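Local coordinates for kinesin-like protein KAR3 (Saccharomyces cerevisiae, PDB 1F9V), which probably couples ATP hydrolysis to movement along microtubules, as the motor domain of a kinesin-related protein, at residues 56-61 against 70-75; 101-104 against 109-112; 29-32 against 37-40; 89-94 against 332-337. The protein carries 2 engineered substitutions. All blocks are in the same frame, centred on the assembly; numbering follows the deposited sequence.

In the fold
Contact 2 is the most buried of the four. It joins the helix that follows the phosphate-binding loop to the next helix, through backbone bonds and aliphatic side chains. Contact 4 departs from the strand that leads into that same loop and is a purely aromatic stack against helix 325-338. Contacts 1 and 3 lie nearer the surface, are more polar, and touch each other: Gln-38 N bonds to Phe-56 O and Gln-38 OE1 to Ile-59 N. Contact 1 also borders a second ADP, whereas contact 3 is a loop-to-strand junction whose centre is about 21 Å from that of the chain. Phe-56 and Met-40 pack on helix 325-338, which links contacts 1 and 3 to contact 4.

Contact 1 (56-61 against 70-75); sequences FDKIFD and FKEVGQ. With ADP (adenosine-5'-diphosphate), chain D.
Glu-72 lies between Phe-60 and Lys-58, meeting one through its methylene groups and the other through its carboxylate. The tight part is apolar: CG of Glu-72 sits at the edge of the Phe-60 ring, near its plane, with CG to Phe-60 CZ at 3.7 Å. Chi1 (-53°) sets CG opposite the carbonyl carbon, which brings it to the ring edge; the bend at chi2 then turns the carboxylate toward Lys-58. On the looser side, NZ of Lys-58 stands 3.5 Å from Glu-72 OE2, a long salt bridge without hydrogen-bond geometry. Lys-58 bends at chi2 and chi3 to reach it, and its CG sits over one face of the Phe-60 ring, toward the rim. With an alanine in place of Glu-72, the ring edge would lose its neighbouring methylene, and Lys-58 would probably be left without this carboxylate. Beyond the pair, the backbone of Glu-72 faces a bound nucleotide: O2' of the ADP donates to Glu-72 O at 3.0 Å, while Gln-75 CB approaches the ribose O4' at 3.4 Å. Asn-4, Arg-6 and Thr-312 also bond to this ADP, which is not the one held at the phosphate-binding loop. Strand 58-60 and helix 66-77 form the first half of a right-handed beta-alpha-beta crossover that continues to parallel strand 86-91, an arrangement typical of P-loop NTPases.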
loop_
_atom_site.group_PDB
_atom_site.type_symbol
_atom_site.label_atom_id
_atom_site.label_comp_id
_atom_site.label_asym_id
_atom_site.label_seq_id
_atom_site.Cartn_x
_atom_site.Cartn_y
_atom_site.Cartn_z
ATOM N N PHE A 56 -15.546 4.768 -2.526
ATOM C CA PHE A 56 -14.407 4.429 -1.681
ATOM C C PHE A 56 -14.424 5.301 -0.440
ATOM O O PHE A 56 -15.249 6.203 -0.317
ATOM C CB PHE A 56 -13.100 4.633 -2.456
ATOM C CG PHE A 56 -13.011 3.798 -3.709
ATOM C CD1 PHE A 56 -12.981 2.406 -3.630
ATOM C CD2 PHE A 56 -13.009 4.396 -4.968
ATOM C CE1 PHE A 56 -12.956 1.621 -4.780
ATOM C CE2 PHE A 56 -12.983 3.618 -6.133
ATOM C CZ PHE A 56 -12.958 2.228 -6.038
ATOM N N ASP A 57 -13.522 5.032 0.494
ATOM C CA ASP A 57 -13.475 5.817 1.717
ATOM C C ASP A 57 -13.019 7.237 1.410
ATOM O O ASP A 57 -13.385 8.186 2.104
ATOM C CB ASP A 57 -12.542 5.141 2.727
ATOM C CG ASP A 57 -13.094 3.808 3.205
ATOM O OD1 ASP A 57 -14.038 3.809 4.018
ATOM O OD2 ASP A 57 -12.599 2.759 2.754
ATOM N N LYS A 58 -12.225 7.377 0.355
ATOM C CA LYS A 58 -11.733 8.685 -0.053
ATOM C C LYS A 58 -11.191 8.611 -1.465
ATOM O O LYS A 58 -10.610 7.603 -1.873
ATOM C CB LYS A 58 -10.624 9.159 0.896
ATOM C CG LYS A 58 -10.048 10.530 0.548
ATOM C CD LYS A 58 -10.505 11.645 1.497
ATOM C CE LYS A 58 -11.638 11.226 2.428
ATOM N NZ LYS A 58 -11.642 12.012 3.705
ATOM N N ILE A 59 -11.398 9.674 -2.228
ATOM C CA ILE A 59 -10.885 9.717 -3.584
ATOM C C ILE A 59 -10.097 11.003 -3.726
ATOM O O ILE A 59 -10.628 12.090 -3.522
ATOM C CB ILE A 59 -12.011 9.679 -4.640
ATOM C CG1 ILE A 59 -12.834 8.397 -4.479
ATOM C CG2 ILE A 59 -11.403 9.713 -6.043
ATOM C CD1 ILE A 59 -14.026 8.297 -5.410
ATOM N N PHE A 60 -8.814 10.864 -4.031
ATOM C CA PHE A 60 -7.934 12.009 -4.217
ATOM C C PHE A 60 -7.881 12.304 -5.705
ATOM O O PHE A 60 -7.701 11.393 -6.514
ATOM C CB PHE A 60 -6.524 11.691 -3.706
ATOM C CG PHE A 60 -6.464 11.405 -2.230
ATOM C CD1 PHE A 60 -6.527 12.444 -1.304
ATOM C CD2 PHE A 60 -6.342 10.097 -1.765
ATOM C CE1 PHE A 60 -6.468 12.187 0.063
ATOM C CE2 PHE A 60 -6.283 9.827 -0.398
ATOM C CZ PHE A 60 -6.346 10.873 0.518
ATOM N N ASP A 61 -8.046 13.570 -6.075
ATOM C CA ASP A 61 -8.002 13.923 -7.487
ATOM C C ASP A 61 -6.673 14.569 -7.863
ATOM O O ASP A 61 -5.746 14.621 -7.050
ATOM C CB ASP A 61 -9.188 14.826 -7.866
ATOM C CG ASP A 61 -9.153 16.181 -7.184
ATOM O OD1 ASP A 61 -8.059 16.645 -6.797
ATOM O OD2 ASP A 61 -10.240 16.785 -7.042
ATOM N N PHE A 70 -1.333 12.794 2.814
ATOM C CA PHE A 70 -0.919 12.411 4.151
ATOM C C PHE A 70 -1.790 12.973 5.262
ATOM O O PHE A 70 -1.741 12.492 6.393
ATOM C CB PHE A 70 0.545 12.773 4.400
ATOM C CG PHE A 70 1.150 12.017 5.545
ATOM C CD1 PHE A 70 1.461 10.667 5.411
ATOM C CD2 PHE A 70 1.347 12.633 6.775
ATOM C CE1 PHE A 70 1.955 9.939 6.493
ATOM C CE2 PHE A 70 1.842 11.915 7.862
ATOM C CZ PHE A 70 2.144 10.561 7.717
ATOM N N LYS A 71 -2.599 13.984 4.953
ATOM C CA LYS A 71 -3.471 14.546 5.974
ATOM C C LYS A 71 -4.413 13.451 6.447
ATOM O O LYS A 71 -4.860 13.447 7.590
ATOM C CB LYS A 71 -4.276 15.724 5.414
ATOM C CG LYS A 71 -3.471 17.010 5.283
ATOM C CD LYS A 71 -4.382 18.211 5.082
ATOM C CE LYS A 71 -3.586 19.427 4.636
ATOM N NZ LYS A 71 -3.722 19.666 3.172
ATOM N N GLU A 72 -4.714 12.514 5.557
ATOM C CA GLU A 72 -5.592 11.409 5.908
ATOM C C GLU A 72 -4.760 10.249 6.462
ATOM O O GLU A 72 -5.080 9.687 7.508
ATOM C CB GLU A 72 -6.376 10.942 4.677
ATOM C CG GLU A 72 -7.135 12.049 3.953
ATOM C CD GLU A 72 -8.037 12.844 4.883
ATOM O OE1 GLU A 72 -8.027 14.091 4.796
ATOM O OE2 GLU A 72 -8.752 12.225 5.702
ATOM N N VAL A 73 -3.674 9.922 5.771
ATOM C CA VAL A 73 -2.809 8.813 6.160
ATOM C C VAL A 73 -2.128 8.936 7.520
ATOM O O VAL A 73 -1.880 7.932 8.182
ATOM C CB VAL A 73 -1.738 8.573 5.077
ATOM C CG1 VAL A 73 -0.932 7.305 5.391
ATOM C CG2 VAL A 73 -2.412 8.453 3.715
ATOM N N GLY A 74 -1.828 10.157 7.946
ATOM C CA GLY A 74 -1.164 10.336 9.228
ATOM C C GLY A 74 -1.891 9.720 10.412
ATOM O O GLY A 74 -1.270 9.148 11.314
ATOM N N GLN A 75 -3.215 9.835 10.409
ATOM C CA GLN A 75 -4.046 9.312 11.485
ATOM C C GLN A 75 -3.969 7.788 11.567
ATOM O O GLN A 75 -4.149 7.203 12.632
ATOM C CB GLN A 75 -5.500 9.762 11.278
ATOM C CG GLN A 75 -5.627 11.011 10.406
ATOM C CD GLN A 75 -6.945 11.747 10.596
ATOM O OE1 GLN A 75 -7.816 11.310 11.349
ATOM N NE2 GLN A 75 -7.094 12.876 9.906
HETATM P PB ADP D . -13.147 6.810 12.170
HETATM O O1B ADP D . -14.443 6.130 12.474
HETATM O O2B ADP D . -12.422 6.140 10.874
HETATM O O3B ADP D . -13.343 8.278 11.973
HETATM P PA ADP D . -10.970 5.509 13.577
HETATM O O1A ADP D . -10.844 5.255 15.024
HETATM O O2A ADP D . -11.310 4.283 12.829
HETATM O O3A ADP D . -12.132 6.559 13.335
HETATM O "O5'" ADP D . -9.673 6.258 12.986
HETATM C "C5'" ADP D . -9.791 7.613 12.544
HETATM C "C4'" ADP D . -8.827 7.950 11.407
HETATM O "O4'" ADP D . -7.657 7.095 11.346
HETATM C "C3'" ADP D . -9.489 7.898 10.047
HETATM O "O3'" ADP D . -10.132 9.128 9.679
HETATM C "C2'" ADP D . -8.377 7.508 9.105
HETATM O "O2'" ADP D . -7.705 8.649 8.544
HETATM C "C1'" ADP D . -7.490 6.623 9.977
HETATM N N9 ADP D . -7.777 5.141 9.776
HETATM C C8 ADP D . -8.330 4.290 10.660
HETATM N N7 ADP D . -8.398 3.061 10.113
HETATM C C5 ADP D . -7.892 3.114 8.899
HETATM C C6 ADP D . -7.669 2.201 7.846
HETATM N N6 ADP D . -8.011 0.904 7.975
HETATM N N1 ADP D . -7.098 2.631 6.671
HETATM C C2 ADP D . -6.732 3.919 6.486
HETATM N N3 ADP D . -6.933 4.799 7.486
HETATM C C4 ADP D . -7.495 4.454 8.678
#

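Contact 2 (101-104 against 109-112); sequences TMLN and IIPS
Thr-101 and Met-102 offer their carbonyls to the first amides of the following helix, at the far end of the helix that begins in the P-loop of this kinesin motor domain. Ile-109 N donates to Thr-101 O at 2.8 Å (N-H...O 155°), and Ile-110 N donates to Met-102 O at 3.0 Å (164°); both donors lie in the plane of the carbonyl they reach. Carbonyls in the last turn of helix 98-103 are thus satisfied by the opening turn of helix 109-124, across a link of five residues.

Side chains close round these bonds. The Ile-109 CD1 methyl touches both Thr-101 CG2 (3.9 Å) and Met-102 SD (4.0 Å). The Thr-101 and Ile-109 side chains lie alongside and point the same way, whereas the methionine, bent at every torsion, comes across. Ile-110 lays its CB and CG1 beside Met-102 O and brings CD1 to Leu-103 CD1. That last approach, 3.2 Å, is tighter than normal, and Leu-103 has unusual torsions, so the exact placing of its methyl is doubtful. An alanine at Ile-110 would remove CG1 and both methyls, and would probably leave a gap beside Met-102 O.

Farther out, Thr-101 OG1 is held by Gly-97 O and Arg-10 NH1, Met-102 rests on Ala-90 and Leu-242, and Ile-109 meets Ile-88 and Val-73. At the outer end, Pro-111 CG packs 3.4 Å from Asn-104 O.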
loop_
_atom_site.group_PDB
_atom_site.type_symbol
_atom_site.label_atom_id
_atom_site.label_comp_id
_atom_site.label_asym_id
_atom_site.label_seq_id
_atom_site.Cartn_x
_atom_site.Cartn_y
_atom_site.Cartn_z
ATOM N N THR A 101 3.666 8.210 -4.930
ATOM C CA THR A 101 2.838 8.261 -3.739
ATOM C C THR A 101 3.565 7.757 -2.505
ATOM O O THR A 101 3.506 8.377 -1.444
ATOM C CB THR A 101 1.553 7.434 -3.940
ATOM O OG1 THR A 101 0.715 8.100 -4.894
ATOM C CG2 THR A 101 0.790 7.266 -2.623
ATOM N N MET A 102 4.265 6.637 -2.650
ATOM C CA MET A 102 4.968 6.041 -1.519
ATOM C C MET A 102 6.379 6.540 -1.243
ATOM O O MET A 102 6.786 6.649 -0.081
ATOM C CB MET A 102 5.043 4.516 -1.694
ATOM C CG MET A 102 3.711 3.826 -1.918
ATOM S SD MET A 102 2.622 3.964 -0.510
ATOM C CE MET A 102 3.521 2.988 0.693
ATOM N N LEU A 103 7.115 6.853 -2.304
ATOM C CA LEU A 103 8.515 7.239 -2.169
ATOM C C LEU A 103 8.971 8.634 -2.598
ATOM O O LEU A 103 10.169 8.913 -2.554
ATOM C CB LEU A 103 9.376 6.203 -2.909
ATOM C CG LEU A 103 10.068 5.026 -2.201
ATOM C CD1 LEU A 103 9.900 5.105 -0.701
ATOM C CD2 LEU A 103 9.502 3.731 -2.739
ATOM N N ASN A 104 8.064 9.514 -3.013
ATOM C CA ASN A 104 8.519 10.839 -3.419
ATOM C C ASN A 104 9.373 11.435 -2.298
ATOM O O ASN A 104 8.957 11.462 -1.143
ATOM C CB ASN A 104 7.341 11.773 -3.711
ATOM C CG ASN A 104 7.762 12.996 -4.505
ATOM O OD1 ASN A 104 8.445 12.873 -5.521
ATOM N ND2 ASN A 104 7.370 14.179 -4.042
ATOM N N ILE A 109 4.515 8.745 1.189
ATOM C CA ILE A 109 3.932 8.205 2.399
ATOM C C ILE A 109 5.021 7.657 3.332
ATOM O O ILE A 109 4.905 7.773 4.549
ATOM C CB ILE A 109 2.892 7.104 2.062
ATOM C CG1 ILE A 109 1.592 7.773 1.582
ATOM C CG2 ILE A 109 2.634 6.221 3.282
ATOM C CD1 ILE A 109 0.475 6.816 1.229
ATOM N N ILE A 110 6.079 7.084 2.771
ATOM C CA ILE A 110 7.139 6.545 3.622
ATOM C C ILE A 110 7.898 7.658 4.365
ATOM O O ILE A 110 7.964 7.639 5.594
ATOM C CB ILE A 110 8.101 5.630 2.810
ATOM C CG1 ILE A 110 7.372 4.320 2.464
ATOM C CG2 ILE A 110 9.366 5.314 3.628
ATOM C CD1 ILE A 110 8.014 3.508 1.361
ATOM N N PRO A 111 8.492 8.628 3.642
ATOM C CA PRO A 111 9.196 9.683 4.390
ATOM C C PRO A 111 8.263 10.451 5.329
ATOM O O PRO A 111 8.652 10.815 6.437
ATOM C CB PRO A 111 9.790 10.582 3.305
ATOM C CG PRO A 111 9.126 10.194 2.044
ATOM C CD PRO A 111 8.614 8.798 2.187
ATOM N N SER A 112 7.026 10.686 4.893
ATOM C CA SER A 112 6.046 11.397 5.715
ATOM C C SER A 112 5.711 10.617 6.986
ATOM O O SER A 112 5.550 11.192 8.064
ATOM C CB SER A 112 4.746 11.629 4.927
ATOM O OG SER A 112 4.917 12.607 3.916
#

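Contact 3 (29-32 against 37-40); sequences NEFD and VQSM
Gln-38 reaches Asn-29 with an extended side chain (chi1 -166°), which carries its amide across to the loop. Ser-39 uses a compact approach: its OG stands between the backbone N and the carbonyl carbon (chi1 62°), within reach of Asn-29 ND2. Two side chains therefore supplement the backbone where regular strand pairing gives out.

The glutamine bond is short and well directed. NE2 donates to Asn-29 O at 2.7 Å, nearly along the C=O axis, with the acceptor close to the amide plane. Asn-29 is gripped twice more: its N donates to Ser-39 O at 2.8 Å, and its ND2 donates to Ser-39 OG at 2.8 Å, the hydroxyl lying somewhat out of the amide plane. At the next position a water replaces direct pairing, accepting from Ser-39 N at 2.8 Å and donating to Glu-30 O at 2.9 Å. Farther along, Asp-32 N donates to Val-37 O at 2.9 Å, and that same carbonyl oxygen lies over one face of the Phe-31 ring, toward its rim, 3.7 Å from CD2. The two chains run nearly antiparallel, their end-to-end directions 168° apart.

The other end of the Gln-38 amide is also occupied, since OE1 accepts from Ile-59 N; two partners of opposite polarity thus fix how the amide is turned. Phe-31 makes a cation-pi contact with Lys-58. The loop leaves edge strand 24-28 and returns as strand 38-44, the middle of a three-stranded antiparallel sheet, with strand 51-56 on its far side and strand 58-60 also touching Gln-38 and Met-40.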
loop_
_atom_site.group_PDB
_atom_site.type_symbol
_atom_site.label_atom_id
_atom_site.label_comp_id
_atom_site.label_asym_id
_atom_site.label_seq_id
_atom_site.Cartn_x
_atom_site.Cartn_y
_atom_site.Cartn_z
ATOM N N ASN A 29 -16.894 12.885 -7.396
ATOM C CA ASN A 29 -17.824 13.698 -6.634
ATOM C C ASN A 29 -17.193 14.131 -5.322
ATOM O O ASN A 29 -16.193 13.565 -4.879
ATOM C CB ASN A 29 -19.105 12.912 -6.364
ATOM C CG ASN A 29 -19.818 12.526 -7.639
ATOM O OD1 ASN A 29 -20.134 13.384 -8.473
ATOM N ND2 ASN A 29 -20.072 11.228 -7.807
ATOM N N GLU A 30 -17.775 15.151 -4.705
ATOM C CA GLU A 30 -17.269 15.656 -3.441
ATOM C C GLU A 30 -17.563 14.631 -2.346
ATOM O O GLU A 30 -18.583 13.944 -2.391
ATOM C CB GLU A 30 -17.931 17.003 -3.116
ATOM C CG GLU A 30 -19.256 17.254 -3.858
ATOM C CD GLU A 30 -19.085 17.668 -5.328
ATOM O OE1 GLU A 30 -19.653 16.981 -6.212
ATOM O OE2 GLU A 30 -18.397 18.682 -5.601
ATOM N N PHE A 31 -16.656 14.509 -1.380
ATOM C CA PHE A 31 -16.837 13.566 -0.277
ATOM C C PHE A 31 -18.181 13.824 0.401
ATOM O O PHE A 31 -18.532 14.975 0.683
ATOM C CB PHE A 31 -15.702 13.718 0.742
ATOM C CG PHE A 31 -15.784 12.754 1.890
ATOM C CD1 PHE A 31 -16.364 13.134 3.093
ATOM C CD2 PHE A 31 -15.285 11.464 1.768
ATOM C CE1 PHE A 31 -16.448 12.244 4.162
ATOM C CE2 PHE A 31 -15.362 10.566 2.829
ATOM C CZ PHE A 31 -15.944 10.954 4.028
ATOM N N ASP A 32 -18.928 12.751 0.659
ATOM C CA ASP A 32 -20.238 12.852 1.293
ATOM C C ASP A 32 -20.115 12.697 2.803
ATOM O O ASP A 32 -20.063 11.580 3.318
ATOM C CB ASP A 32 -21.180 11.778 0.732
ATOM C CG ASP A 32 -22.558 11.809 1.374
ATOM O OD1 ASP A 32 -22.827 12.719 2.181
ATOM O OD2 ASP A 32 -23.377 10.914 1.075
ATOM N N VAL A 37 -18.470 8.366 2.609
ATOM C CA VAL A 37 -17.764 7.822 1.451
ATOM C C VAL A 37 -17.723 8.861 0.338
ATOM O O VAL A 37 -18.383 9.898 0.419
ATOM C CB VAL A 37 -18.434 6.531 0.896
ATOM C CG1 VAL A 37 -18.502 5.472 1.986
ATOM C CG2 VAL A 37 -19.831 6.839 0.362
ATOM N N GLN A 38 -16.935 8.577 -0.691
ATOM C CA GLN A 38 -16.801 9.456 -1.843
ATOM C C GLN A 38 -17.023 8.610 -3.088
ATOM O O GLN A 38 -16.547 7.476 -3.167
ATOM C CB GLN A 38 -15.407 10.085 -1.881
ATOM C CG GLN A 38 -15.314 11.254 -2.838
ATOM C CD GLN A 38 -14.079 12.083 -2.612
ATOM O OE1 GLN A 38 -13.282 11.797 -1.718
ATOM N NE2 GLN A 38 -13.911 13.124 -3.420
ATOM N N SER A 39 -17.739 9.156 -4.066
ATOM C CA SER A 39 -18.023 8.405 -5.278
ATOM C C SER A 39 -17.415 9.006 -6.534
ATOM O O SER A 39 -17.018 10.172 -6.565
ATOM C CB SER A 39 -19.535 8.270 -5.466
ATOM O OG SER A 39 -20.122 9.547 -5.618
ATOM N N MET A 40 -17.333 8.177 -7.569
ATOM C CA MET A 40 -16.796 8.593 -8.854
ATOM C C MET A 40 -17.482 7.803 -9.961
ATOM O O MET A 40 -18.050 6.731 -9.720
ATOM C CB MET A 40 -15.277 8.367 -8.898
ATOM C CG MET A 40 -14.857 6.904 -8.860
ATOM S SD MET A 40 -13.070 6.696 -8.657
ATOM C CE MET A 40 -12.497 7.148 -10.300
HETATM O O HOH W 1 -19.293 11.306 -3.251
#

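Contact 4 (89-94 against 332-337); sequences FAYGQT and LRFASK. With ADP (adenosine-5'-diphosphate), chain C.
Tyr-91 lies on the strand that leads into the phosphate-binding loop, and its ring stacks on Phe-334 of helix 325-338, late in the motor domain. It is an offset stack: the centroids are 3.7 Å apart and the planes are only 5° from parallel. Phe-334 CD1 lies over the centre of the tyrosine ring, and Tyr-91 CE1 over the centre of the phenylalanine ring. The closest pair is Tyr-91 CZ to Phe-334 CG at 3.3 Å, while Tyr-91 OH overhangs Phe-334 CD2 at 3.5 Å. Both residues have CG opposite the backbone nitrogen (chi1 179° and 176°), and both CB atoms point toward the other segment, which brings the faces together. Immediately after Tyr-91 the chain turns at Gly-92, whose backbone angles would jam a beta carbon against the preceding carbonyl. Gln-93 and Thr-94 then approach the bound ADP, with Thr-94 CA 3.5 Å from O3B, and the backbone amides of Gly-95, Gly-97, Lys-98, Thr-99 and Phe-100 bond to the nucleotide. The contact between strand and helix probably rests largely on dispersion between two nearly parallel faces, with no hydrogen bond to add direction.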
loop_
_atom_site.group_PDB
_atom_site.type_symbol
_atom_site.label_atom_id
_atom_site.label_comp_id
_atom_site.label_asym_id
_atom_site.label_seq_id
_atom_site.Cartn_x
_atom_site.Cartn_y
_atom_site.Cartn_z
ATOM N N PHE A 89 -0.955 -0.550 1.048
ATOM C CA PHE A 89 -0.580 -1.112 -0.245
ATOM C C PHE A 89 -0.887 -0.148 -1.392
ATOM O O PHE A 89 -2.042 0.239 -1.579
ATOM C CB PHE A 89 -1.344 -2.416 -0.529
ATOM C CG PHE A 89 -1.108 -3.514 0.476
ATOM C CD1 PHE A 89 -0.061 -4.412 0.309
ATOM C CD2 PHE A 89 -1.970 -3.679 1.555
ATOM C CE1 PHE A 89 0.121 -5.472 1.206
ATOM C CE2 PHE A 89 -1.799 -4.733 2.460
ATOM C CZ PHE A 89 -0.751 -5.631 2.282
ATOM N N ALA A 90 0.131 0.239 -2.151
ATOM C CA ALA A 90 -0.088 1.102 -3.310
ATOM C C ALA A 90 -0.266 0.130 -4.478
ATOM O O ALA A 90 0.644 -0.641 -4.795
ATOM C CB ALA A 90 1.104 2.008 -3.545
ATOM N N TYR A 91 -1.441 0.180 -5.107
ATOM C CA TYR A 91 -1.819 -0.711 -6.205
ATOM C C TYR A 91 -2.167 0.082 -7.458
ATOM O O TYR A 91 -2.780 1.147 -7.366
ATOM C CB TYR A 91 -3.043 -1.534 -5.772
ATOM C CG TYR A 91 -3.593 -2.491 -6.805
ATOM C CD1 TYR A 91 -3.326 -3.859 -6.724
ATOM C CD2 TYR A 91 -4.388 -2.036 -7.868
ATOM C CE1 TYR A 91 -3.828 -4.750 -7.669
ATOM C CE2 TYR A 91 -4.898 -2.928 -8.827
ATOM C CZ TYR A 91 -4.610 -4.281 -8.718
ATOM O OH TYR A 91 -5.088 -5.171 -9.649
ATOM N N GLY A 92 -1.805 -0.452 -8.621
ATOM C CA GLY A 92 -2.118 0.227 -9.868
ATOM C C GLY A 92 -1.170 -0.148 -10.983
ATOM O O GLY A 92 -0.120 -0.746 -10.744
ATOM N N GLN A 93 -1.520 0.209 -12.213
ATOM C CA GLN A 93 -0.666 -0.124 -13.344
ATOM C C GLN A 93 0.623 0.670 -13.299
ATOM O O GLN A 93 0.699 1.717 -12.654
ATOM C CB GLN A 93 -1.388 0.169 -14.662
ATOM C CG GLN A 93 -1.563 1.656 -14.950
ATOM C CD GLN A 93 -2.158 1.924 -16.321
ATOM O OE1 GLN A 93 -1.636 1.465 -17.339
ATOM N NE2 GLN A 93 -3.252 2.670 -16.353
ATOM N N THR A 94 1.642 0.169 -13.983
ATOM C CA THR A 94 2.914 0.868 -14.053
ATOM C C THR A 94 2.611 2.224 -14.707
ATOM O O THR A 94 1.928 2.290 -15.730
ATOM C CB THR A 94 3.928 0.062 -14.892
ATOM O OG1 THR A 94 4.239 -1.153 -14.198
ATOM C CG2 THR A 94 5.208 0.844 -15.116
ATOM N N LEU A 332 -9.953 -0.097 -10.647
ATOM C CA LEU A 332 -11.101 0.290 -9.840
ATOM C C LEU A 332 -11.928 -0.934 -9.479
ATOM O O LEU A 332 -12.552 -0.982 -8.417
ATOM C CB LEU A 332 -11.960 1.322 -10.586
ATOM C CG LEU A 332 -11.293 2.702 -10.710
ATOM C CD1 LEU A 332 -12.091 3.592 -11.659
ATOM C CD2 LEU A 332 -11.195 3.344 -9.332
ATOM N N ARG A 333 -11.933 -1.931 -10.357
ATOM C CA ARG A 333 -12.670 -3.148 -10.059
ATOM C C ARG A 333 -11.922 -3.900 -8.942
ATOM O O ARG A 333 -12.547 -4.500 -8.063
ATOM C CB ARG A 333 -12.809 -4.007 -11.314
ATOM C CG ARG A 333 -14.139 -3.789 -12.036
ATOM C CD ARG A 333 -14.239 -4.619 -13.312
ATOM N NE ARG A 333 -14.600 -3.771 -14.440
ATOM C CZ ARG A 333 -13.833 -3.570 -15.505
ATOM N NH1 ARG A 333 -12.650 -4.158 -15.601
ATOM N NH2 ARG A 333 -14.238 -2.753 -16.461
ATOM N N PHE A 334 -10.591 -3.854 -8.968
ATOM C CA PHE A 334 -9.814 -4.500 -7.908
ATOM C C PHE A 334 -10.102 -3.755 -6.599
ATOM O O PHE A 334 -10.364 -4.371 -5.562
ATOM C CB PHE A 334 -8.314 -4.441 -8.213
ATOM C CG PHE A 334 -7.447 -5.014 -7.113
ATOM C CD1 PHE A 334 -6.987 -4.205 -6.079
ATOM C CD2 PHE A 334 -7.102 -6.363 -7.108
ATOM C CE1 PHE A 334 -6.193 -4.734 -5.054
ATOM C CE2 PHE A 334 -6.309 -6.895 -6.087
ATOM C CZ PHE A 334 -5.858 -6.081 -5.066
ATOM N N ALA A 335 -10.054 -2.425 -6.652
ATOM C CA ALA A 335 -10.321 -1.596 -5.479
ATOM C C ALA A 335 -11.678 -1.921 -4.871
ATOM O O ALA A 335 -11.814 -1.993 -3.650
ATOM C CB ALA A 335 -10.265 -0.124 -5.860
ATOM N N SER A 336 -12.686 -2.098 -5.725
ATOM C CA SER A 336 -14.035 -2.428 -5.269
ATOM C C SER A 336 -14.068 -3.795 -4.577
ATOM O O SER A 336 -14.799 -3.997 -3.603
ATOM C CB SER A 336 -15.009 -2.434 -6.456
ATOM O OG SER A 336 -15.040 -1.165 -7.094
ATOM N N LYS A 337 -13.275 -4.733 -5.087
ATOM C CA LYS A 337 -13.220 -6.065 -4.501
ATOM C C LYS A 337 -12.612 -6.023 -3.098
ATOM O O LYS A 337 -13.056 -6.742 -2.198
ATOM C CB LYS A 337 -12.401 -6.999 -5.389
ATOM C CG LYS A 337 -12.174 -8.372 -4.774
ATOM C CD LYS A 337 -11.286 -9.235 -5.651
ATOM C CE LYS A 337 -11.058 -10.597 -5.024
ATOM N NZ LYS A 337 -10.488 -11.552 -6.013
HETATM P PB ADP C . 4.280 3.827 -10.878
HETATM O O1B ADP C . 2.866 3.495 -10.569
HETATM O O2B ADP C . 5.200 3.651 -9.574
HETATM O O3B ADP C . 4.791 3.028 -12.021
HETATM P PA ADP C . 5.414 6.483 -10.759
HETATM O O1A ADP C . 5.100 6.905 -9.394
HETATM O O2A ADP C . 6.790 5.993 -10.811
HETATM O O3A ADP C . 4.402 5.362 -11.215
HETATM O "O5'" ADP C . 5.299 7.700 -11.764
HETATM C "C5'" ADP C . 4.489 7.821 -12.936
HETATM C "C4'" ADP C . 4.818 9.244 -13.478
HETATM O "O4'" ADP C . 3.780 10.105 -12.996
HETATM C "C3'" ADP C . 6.123 9.835 -12.909
HETATM O "O3'" ADP C . 6.827 10.639 -13.870
HETATM C "C2'" ADP C . 5.693 10.663 -11.710
HETATM O "O2'" ADP C . 6.634 11.690 -11.353
HETATM C "C1'" ADP C . 4.309 11.137 -12.129
HETATM N N9 ADP C . 3.360 11.258 -10.979
HETATM C C8 ADP C . 2.722 10.217 -10.409
HETATM N N7 ADP C . 1.937 10.656 -9.446
HETATM C C5 ADP C . 2.049 11.958 -9.376
HETATM C C6 ADP C . 1.483 12.952 -8.593
HETATM N N6 ADP C . 0.597 12.631 -7.646
HETATM N N1 ADP C . 1.833 14.262 -8.785
HETATM C C2 ADP C . 2.722 14.627 -9.732
HETATM N N3 ADP C . 3.276 13.672 -10.506
HETATM C C4 ADP C . 2.974 12.354 -10.364
#